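Local coordinates for protein aspartate semialdehyde dehydrogenase (Francisella tularensis subsp. tularensis, PDB 4WOJ) that probably catalyses the NADPH-dependent reductive dephosphorylation of aspartyl phosphate to aspartate semialdehyde, a shared step in lysine, threonine and methionine biosynthesis, at residues Gln168-Ala173 with Pro271-His276. Residues are numbered along the deposited sequence; the frame is centred on the assembly and turned at random.
Sequences QAISGA and PSLRSH
Q168 lies against the imidazole of H276, the predicted proton acceptor of the active site in the dimerisation domain of this semialdehyde dehydrogenase. Segment 168-173 comes just after strand 159-167. Segment 271-276 runs into the antiparallel neighbour of that strand in the mixed sheet, 275-284. C141, the predicted acyl-thioester residue, touches the same ring.

The ring contact is CH-pi. Q168 CG sits 4.0 Å from the centroid of the H276 ring, almost straight above it. Beyond CG the Q168 chain is extended (chi2 179°), which carries the amide toward the NE2 side of the imidazole. The amide and ring planes stand 54° apart. T166 holds Q168 OE1 by a hydrogen bond. At the ring edge, in plane, lies the methyl of A169.

Backbone bonds join the loops. I170 N donates to S272 O at 3.0 Å, nearly straight at 162°. S171 N gives a weak bond to L273 O at 3.1 Å. The S171 hydroxyl is hydrogen-bonded to the side chain of Q352.

The methyl of A169 packs on the 271-276 segment, with CB 3.4 Å from S275 O and 3.7 Å from S272 CB. I170 CG2 and L273 CD2 make an apolar contact, and both residues pack on helix 175-191. E202 of the second subunit packs on L273 and R274.

One water lies between the polar ends, 3.2 Å from H276 NE2 and weakly bonded to Q168 NE2.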
# COMPACT_ATOMS: atom_id res chain seq x y z
N GLN B 168 6.15 0.55 -1.07
CA GLN B 168 7.57 0.76 -1.00
C GLN B 168 8.05 1.91 -0.14
O GLN B 168 7.55 3.03 -0.22
CB GLN B 168 8.09 1.03 -2.38
CG GLN B 168 8.05 -0.22 -3.20
CD GLN B 168 8.54 0.01 -4.59
OE1 GLN B 168 7.86 -0.35 -5.57
NE2 GLN B 168 9.75 0.58 -4.70
N ALA B 169 9.07 1.62 0.63
CA ALA B 169 9.62 2.56 1.61
C ALA B 169 10.58 3.57 0.97
O ALA B 169 11.11 3.39 -0.13
CB ALA B 169 10.32 1.80 2.70
N ILE B 170 10.81 4.64 1.70
CA ILE B 170 11.44 5.79 1.13
C ILE B 170 12.92 5.52 0.97
O ILE B 170 13.54 6.13 0.15
CB ILE B 170 11.14 7.06 1.93
CG1 ILE B 170 11.59 8.30 1.17
CG2 ILE B 170 11.80 7.03 3.33
CD1 ILE B 170 10.99 8.48 -0.21
N SER B 171 13.48 4.56 1.71
CA SER B 171 14.93 4.33 1.66
C SER B 171 15.46 4.04 0.30
O SER B 171 16.57 4.40 -0.01
CB SER B 171 15.36 3.24 2.64
OG SER B 171 14.79 2.01 2.37
N GLY B 172 14.66 3.39 -0.53
CA GLY B 172 15.09 3.06 -1.90
C GLY B 172 15.41 4.29 -2.73
O GLY B 172 16.15 4.22 -3.72
N ALA B 173 14.87 5.43 -2.29
CA ALA B 173 15.08 6.72 -2.93
C ALA B 173 16.32 7.46 -2.45
O ALA B 173 16.65 8.50 -3.01
CB ALA B 173 13.87 7.61 -2.70
N PRO B 271 4.67 5.83 3.23
CA PRO B 271 5.45 6.45 4.27
C PRO B 271 6.03 5.44 5.24
O PRO B 271 5.80 5.53 6.45
CB PRO B 271 4.43 7.36 5.01
CG PRO B 271 3.18 7.33 4.20
CD PRO B 271 3.23 6.06 3.44
N SER B 272 6.78 4.49 4.69
CA SER B 272 7.60 3.58 5.45
C SER B 272 9.05 4.00 5.29
O SER B 272 9.40 4.69 4.35
CB SER B 272 7.44 2.15 4.93
OG SER B 272 6.18 1.65 5.26
N LEU B 273 9.89 3.54 6.17
CA LEU B 273 11.27 3.91 6.14
C LEU B 273 12.23 2.94 5.43
O LEU B 273 12.97 3.41 4.57
CB LEU B 273 11.72 4.24 7.54
CG LEU B 273 11.04 5.49 8.17
CD1 LEU B 273 11.38 5.60 9.66
CD2 LEU B 273 11.39 6.80 7.48
N ARG B 274 12.26 1.65 5.76
CA ARG B 274 13.24 0.76 5.10
C ARG B 274 12.77 -0.62 4.69
O ARG B 274 13.54 -1.37 4.09
CB ARG B 274 14.54 0.62 5.90
CG ARG B 274 14.39 0.55 7.40
CD ARG B 274 15.72 0.27 8.06
NE ARG B 274 16.48 -0.83 7.50
CZ ARG B 274 17.75 -1.10 7.79
NH1 ARG B 274 18.43 -0.32 8.65
NH2 ARG B 274 18.37 -2.15 7.23
N SER B 275 11.51 -0.94 4.91
CA SER B 275 11.00 -2.21 4.51
C SER B 275 9.98 -2.12 3.37
O SER B 275 9.06 -1.32 3.43
CB SER B 275 10.41 -2.90 5.71
OG SER B 275 11.44 -3.56 6.40
N HIS B 276 10.20 -2.91 2.30
CA HIS B 276 9.23 -2.96 1.19
C HIS B 276 8.24 -4.04 1.47
O HIS B 276 8.64 -5.12 1.86
CB HIS B 276 9.87 -3.22 -0.15
CG HIS B 276 10.67 -2.06 -0.66
ND1 HIS B 276 10.66 -0.83 -0.05
CD2 HIS B 276 11.51 -1.95 -1.71
CE1 HIS B 276 11.45 -0.00 -0.71
NE2 HIS B 276 11.98 -0.66 -1.72
O HOH W 1 12.47 1.86 -3.62